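Local coordinates for protein glycerol dehydratase (Clostridium butyricum, PDB 1R9D) that probably dehydrates glycerol without vitamin B12, as a lyase of the pyruvate formate-lyase-like glycyl radical family, at residues S29-I33 against K118-V122; L34-F39 against L53-I58. One frame throughout, in Å; residues are numbered along the deposited sequence.

Contact 1: residues S29-I33 against K118-V122; sequences SERAI and KLKDV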
loop_
_atom_site.group_PDB
_atom_site.type_symbol
_atom_site.label_atom_id
_atom_site.label_comp_id
_atom_site.label_asym_id
_atom_site.label_seq_id
_atom_site.Cartn_x
_atom_site.Cartn_y
_atom_site.Cartn_z
ATOM N N SER A 29 4.371 26.270 -15.353
ATOM C CA SER A 29 3.299 25.338 -15.018
ATOM C C SER A 29 3.107 24.107 -15.904
ATOM O O SER A 29 2.298 23.240 -15.576
ATOM C CB SER A 29 1.973 26.103 -14.935
ATOM O OG SER A 29 1.701 26.778 -16.152
ATOM N N GLU A 30 3.839 24.017 -17.010
ATOM C CA GLU A 30 3.700 22.877 -17.912
ATOM C C GLU A 30 3.712 21.514 -17.210
ATOM O O GLU A 30 2.773 20.724 -17.355
ATOM C CB GLU A 30 4.798 22.897 -18.977
ATOM C CG GLU A 30 4.542 23.816 -20.176
ATOM C CD GLU A 30 4.619 25.294 -19.838
ATOM O OE1 GLU A 30 5.410 25.664 -18.943
ATOM O OE2 GLU A 30 3.900 26.091 -20.486
ATOM N N ARG A 31 4.763 21.228 -16.450
ATOM C CA ARG A 31 4.829 19.934 -15.776
ATOM C C ARG A 31 3.635 19.679 -14.860
ATOM O O ARG A 31 3.057 18.591 -14.877
ATOM C CB ARG A 31 6.121 19.793 -14.960
ATOM C CG ARG A 31 6.265 18.392 -14.343
ATOM C CD ARG A 31 7.430 18.292 -13.363
ATOM N NE ARG A 31 7.555 16.941 -12.807
ATOM C CZ ARG A 31 6.769 16.430 -11.863
ATOM N NH1 ARG A 31 5.782 17.148 -11.343
ATOM N NH2 ARG A 31 6.974 15.189 -11.434
ATOM N N ALA A 32 3.259 20.678 -14.068
ATOM C CA ALA A 32 2.144 20.536 -13.141
ATOM C C ALA A 32 0.855 20.157 -13.859
ATOM O O ALA A 32 0.093 19.307 -13.392
ATOM C CB ALA A 32 1.941 21.829 -12.364
ATOM N N ILE A 33 0.609 20.801 -14.993
ATOM C CA ILE A 33 -0.593 20.523 -15.768
ATOM C C ILE A 33 -0.571 19.096 -16.321
ATOM O O ILE A 33 -1.575 18.385 -16.262
ATOM C CB ILE A 33 -0.745 21.539 -16.936
ATOM C CG1 ILE A 33 -1.359 22.847 -16.425
ATOM C CG2 ILE A 33 -1.655 20.973 -18.020
ATOM C CD1 ILE A 33 -0.612 23.501 -15.290
ATOM N N LYS A 118 -3.840 28.683 -14.545
ATOM C CA LYS A 118 -3.798 27.260 -14.853
ATOM C C LYS A 118 -3.520 26.379 -13.642
ATOM O O LYS A 118 -3.926 25.215 -13.616
ATOM C CB LYS A 118 -2.764 26.983 -15.945
ATOM C CG LYS A 118 -3.168 27.528 -17.310
ATOM C CD LYS A 118 -2.175 27.143 -18.390
ATOM C CE LYS A 118 -2.640 27.644 -19.752
ATOM N NZ LYS A 118 -1.715 27.245 -20.852
ATOM N N LEU A 119 -2.840 26.924 -12.638
ATOM C CA LEU A 119 -2.545 26.143 -11.441
ATOM C C LEU A 119 -3.779 25.922 -10.572
ATOM O O LEU A 119 -3.796 25.023 -9.737
ATOM C CB LEU A 119 -1.448 26.821 -10.613
ATOM C CG LEU A 119 -0.045 26.799 -11.216
ATOM C CD1 LEU A 119 0.901 27.586 -10.321
ATOM C CD2 LEU A 119 0.432 25.357 -11.359
ATOM N N LYS A 120 -4.817 26.734 -10.762
ATOM C CA LYS A 120 -6.030 26.585 -9.965
ATOM C C LYS A 120 -6.549 25.148 -9.978
ATOM O O LYS A 120 -6.842 24.579 -8.925
ATOM C CB LYS A 120 -7.125 27.530 -10.466
ATOM C CG LYS A 120 -6.845 28.997 -10.195
ATOM C CD LYS A 120 -7.936 29.883 -10.782
ATOM C CE LYS A 120 -7.664 31.354 -10.496
ATOM N NZ LYS A 120 -8.701 32.244 -11.092
ATOM N N ASP A 121 -6.661 24.561 -11.166
ATOM C CA ASP A 121 -7.147 23.189 -11.281
ATOM C C ASP A 121 -6.183 22.198 -10.627
ATOM O O ASP A 121 -6.600 21.165 -10.101
ATOM C CB ASP A 121 -7.333 22.804 -12.749
ATOM C CG ASP A 121 -7.945 21.426 -12.909
ATOM O OD1 ASP A 121 -9.115 21.247 -12.510
ATOM O OD2 ASP A 121 -7.259 20.520 -13.425
ATOM N N VAL A 122 -4.892 22.513 -10.675
ATOM C CA VAL A 122 -3.879 21.648 -10.083
ATOM C C VAL A 122 -4.105 21.561 -8.574
ATOM O O VAL A 122 -4.162 20.470 -8.011
ATOM C CB VAL A 122 -2.456 22.187 -10.364
ATOM C CG1 VAL A 122 -1.417 21.296 -9.695
ATOM C CG2 VAL A 122 -2.211 22.238 -11.864
#

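Contact 2: residues L34-F39 against L53-I58; sequences LITESF and LALKHI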
loop_
_atom_site.group_PDB
_atom_site.type_symbol
_atom_site.label_atom_id
_atom_site.label_comp_id
_atom_site.label_asym_id
_atom_site.label_seq_id
_atom_site.Cartn_x
_atom_site.Cartn_y
_atom_site.Cartn_z
ATOM N N LEU A 34 0.579 18.679 -16.838
ATOM C CA LEU A 34 0.726 17.351 -17.417
ATOM C C LEU A 34 0.596 16.187 -16.433
ATOM O O LEU A 34 -0.063 15.192 -16.737
ATOM C CB LEU A 34 2.057 17.256 -18.161
ATOM C CG LEU A 34 2.166 18.112 -19.426
ATOM C CD1 LEU A 34 3.560 18.003 -20.003
ATOM C CD2 LEU A 34 1.131 17.650 -20.453
ATOM N N ILE A 35 1.215 16.291 -15.261
ATOM C CA ILE A 35 1.111 15.200 -14.296
ATOM C C ILE A 35 -0.322 15.106 -13.772
ATOM O O ILE A 35 -0.813 14.014 -13.484
ATOM C CB ILE A 35 2.111 15.375 -13.112
ATOM C CG1 ILE A 35 2.173 14.077 -12.299
ATOM C CG2 ILE A 35 1.688 16.540 -12.225
ATOM C CD1 ILE A 35 3.296 14.034 -11.277
ATOM N N THR A 36 -0.997 16.249 -13.669
ATOM C CA THR A 36 -2.379 16.289 -13.195
ATOM C C THR A 36 -3.279 15.581 -14.209
ATOM O O THR A 36 -4.167 14.810 -13.846
ATOM C CB THR A 36 -2.864 17.750 -13.014
ATOM O OG1 THR A 36 -2.072 18.396 -12.005
ATOM C CG2 THR A 36 -4.328 17.792 -12.600
ATOM N N GLU A 37 -3.033 15.852 -15.486
ATOM C CA GLU A 37 -3.804 15.241 -16.561
ATOM C C GLU A 37 -3.607 13.725 -16.573
ATOM O O GLU A 37 -4.564 12.969 -16.740
ATOM C CB GLU A 37 -3.380 15.846 -17.905
ATOM C CG GLU A 37 -3.813 15.057 -19.129
ATOM C CD GLU A 37 -3.580 15.815 -20.426
ATOM O OE1 GLU A 37 -2.479 16.387 -20.601
ATOM O OE2 GLU A 37 -4.498 15.832 -21.275
ATOM N N SER A 38 -2.366 13.284 -16.389
ATOM C CA SER A 38 -2.067 11.857 -16.384
ATOM C C SER A 38 -2.727 11.141 -15.210
ATOM O O SER A 38 -3.388 10.121 -15.397
ATOM C CB SER A 38 -0.554 11.625 -16.347
ATOM O OG SER A 38 -0.253 10.238 -16.396
ATOM N N PHE A 39 -2.557 11.672 -14.002
ATOM C CA PHE A 39 -3.152 11.046 -12.822
ATOM C C PHE A 39 -4.674 10.915 -12.909
ATOM O O PHE A 39 -5.254 9.958 -12.394
ATOM C CB PHE A 39 -2.767 11.812 -11.554
ATOM C CG PHE A 39 -1.559 11.249 -10.848
ATOM C CD1 PHE A 39 -0.323 11.207 -11.480
ATOM C CD2 PHE A 39 -1.671 10.736 -9.556
ATOM C CE1 PHE A 39 0.795 10.659 -10.838
ATOM C CE2 PHE A 39 -0.566 10.186 -8.905
ATOM C CZ PHE A 39 0.667 10.147 -9.548
ATOM N N LEU A 53 3.507 6.069 -15.921
ATOM C CA LEU A 53 2.660 6.658 -16.961
ATOM C C LEU A 53 2.676 8.184 -16.914
ATOM O O LEU A 53 2.516 8.844 -17.942
ATOM C CB LEU A 53 1.225 6.142 -16.819
ATOM C CG LEU A 53 1.070 4.638 -17.064
ATOM C CD1 LEU A 53 -0.298 4.169 -16.608
ATOM C CD2 LEU A 53 1.282 4.342 -18.544
ATOM N N ALA A 54 2.870 8.744 -15.722
ATOM C CA ALA A 54 2.925 10.192 -15.566
ATOM C C ALA A 54 4.231 10.708 -16.163
ATOM O O ALA A 54 4.242 11.706 -16.888
ATOM C CB ALA A 54 2.829 10.572 -14.091
ATOM N N LEU A 55 5.338 10.035 -15.857
ATOM C CA LEU A 55 6.626 10.446 -16.404
ATOM C C LEU A 55 6.547 10.374 -17.930
ATOM O O LEU A 55 7.041 11.255 -18.629
ATOM C CB LEU A 55 7.755 9.542 -15.884
ATOM C CG LEU A 55 9.158 9.856 -16.421
ATOM C CD1 LEU A 55 9.517 11.299 -16.097
ATOM C CD2 LEU A 55 10.183 8.913 -15.810
ATOM N N LYS A 56 5.917 9.321 -18.442
ATOM C CA LYS A 56 5.755 9.148 -19.886
ATOM C C LYS A 56 4.995 10.331 -20.487
ATOM O O LYS A 56 5.428 10.922 -21.479
ATOM C CB LYS A 56 4.991 7.849 -20.169
ATOM C CG LYS A 56 4.657 7.589 -21.634
ATOM C CD LYS A 56 3.908 6.262 -21.776
ATOM C CE LYS A 56 3.735 5.836 -23.232
ATOM N NZ LYS A 56 2.808 6.718 -23.991
ATOM N N HIS A 57 3.866 10.681 -19.874
ATOM C CA HIS A 57 3.036 11.783 -20.361
ATOM C C HIS A 57 3.773 13.121 -20.309
ATOM O O HIS A 57 3.602 13.977 -21.182
ATOM C CB HIS A 57 1.752 11.873 -19.538
ATOM C CG HIS A 57 0.704 12.747 -20.152
ATOM N ND1 HIS A 57 0.182 12.512 -21.406
ATOM C CD2 HIS A 57 0.068 13.845 -19.679
ATOM C CE1 HIS A 57 -0.732 13.427 -21.679
ATOM N NE2 HIS A 57 -0.821 14.247 -20.648
ATOM N N ILE A 58 4.583 13.302 -19.271
ATOM C CA ILE A 58 5.356 14.528 -19.119
ATOM C C ILE A 58 6.435 14.606 -20.200
ATOM O O ILE A 58 6.533 15.598 -20.927
ATOM C CB ILE A 58 6.032 14.584 -17.728
ATOM C CG1 ILE A 58 4.967 14.741 -16.642
ATOM C CG2 ILE A 58 7.043 15.716 -17.679
ATOM C CD1 ILE A 58 5.499 14.589 -15.230
#

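Contact 1: residues S29-I33 against K118-V122
Ser29, Ala32 and Ile33 meet Lys118, Leu119 and Val122 in a mostly buried, almost wholly apolar contact between two helices near the N-terminal end of the chain, about 27 Å from the centre of the chain to the centre of the contact. No hydrogen bond crosses it, and the two segments bury 239 Å² between them. One branch of Leu119 does much of the work: its CD2 methyl touches both Ser29 CB and Ala32 CB, lying 4.0 Å from the latter. With CG turned anti to its own carbonyl carbon (chi1 -70°), the leucine brings that methyl across to the start of helix 30-40 and the residue just before it. Next to it, Val122 enters through CG2, which sits 4.0 Å from Ile33 CD1 and 4.2 Å from Ala32 CB, and also touches the carbonyl oxygen of Ala32. Ile33 CD1 meets Val122 CG2 where the two side chains cross at about a right angle.

The backbones come nearest at Ile33 and Val122, whose CA atoms are 6.7 Å apart, with Ser29 and Leu119 forming the next such pair. Both helices lie in the mainly helical N-terminal part of a chain of the pyruvate formate-lyase-like family, and helix 113-125 returns here after some eighty intervening residues to pack on the start of helix 30-40. Ile33 N closes that first turn by bonding to Ser29 O at 3.0 Å.

On the solvent side, Ile33 CD1 lies 4.1 Å from Lys118 CB, touching the root of a side chain that extends onward in a straight chain. Lys118 NZ and Glu30 OE2 carry opposite charges but stay 5.7 Å apart, while Glu30 has its salt bridge with Lys78.

Contact 2: residues L34-F39 against L53-I58
Ile35 and Ala54 meet at the apolar centre, the isoleucine CG1 lying 4.0 Å from the alanine CB. The same CB is touched by Phe39 CE1 at 3.8 Å, near the plane of the ring, so the phenyl group presents its edge to the methyl. Further along, Ile58 reaches back with two atoms: CD1 rests on Ile35 CB, and CG1 approaches Leu34 CB at 4.1 Å. Leu34 divides its branches, CD1 packing beside the Ile58 backbone and CD2 beside the imidazole of His57. Outside the pair, Ile58 also touches Ile276 of helix 260-277.

Ser38 is the close point between the backbones, its CA standing 5.3 Å from that of Ala54. Its hydroxyl lies over Ala54 CA, and its CB touches His57 CB.

Polar chemistry gathers at the outer edge around His57. CG of this residue is anti to its backbone N (chi1 -166°), which carries the ring over to helix 30-40, where its edge meets two oxygens. NE2 donates to Glu37 OE1 at 2.7 Å, nearly straight at 176°, with the acceptor in the ring plane. The carboxylate, however, stands almost perpendicular to the imidazole, and the bond reaches OE1 from above the carboxylate plane. CD2 lies 3.2 Å from Leu34 O, which already accepts the helical bond from Ser38 N. The adjoining carboxylate would probably favour a protonated, positively charged imidazole.

The axes of the short segments 34-39 and 53-58 run at 133° to each other and approach to 8.6 Å at their closest. Consecutive helices 30-40 and 47-61, joined by a short connection, thus form a splayed alpha-alpha hairpin, with Ala54 and Ser38 at the close point, larger apolar side chains around them and a histidine-carboxylate bond outside.

Helix 30-40 is the element common to both contacts: its first turn and Ile33 receive helix 113-125 in contact 1, and its following turns receive helix 47-61 in contact 2. Contact 2 is nested in the chain loop that contact 1 closes, and the centres are 12 Å apart. Both are largely buried, yet contact 1 relies on methyl packing with an exposed lysine at its border, whereas contact 2 adds a histidine-glutamate bond at its more exposed edge and buries more surface. They touch directly where Val122 CG1 packs on Thr36 OG1 and Arg31 NE lies near Ile58 CD1, and are joined through helix 30-40, which lies between its two partners.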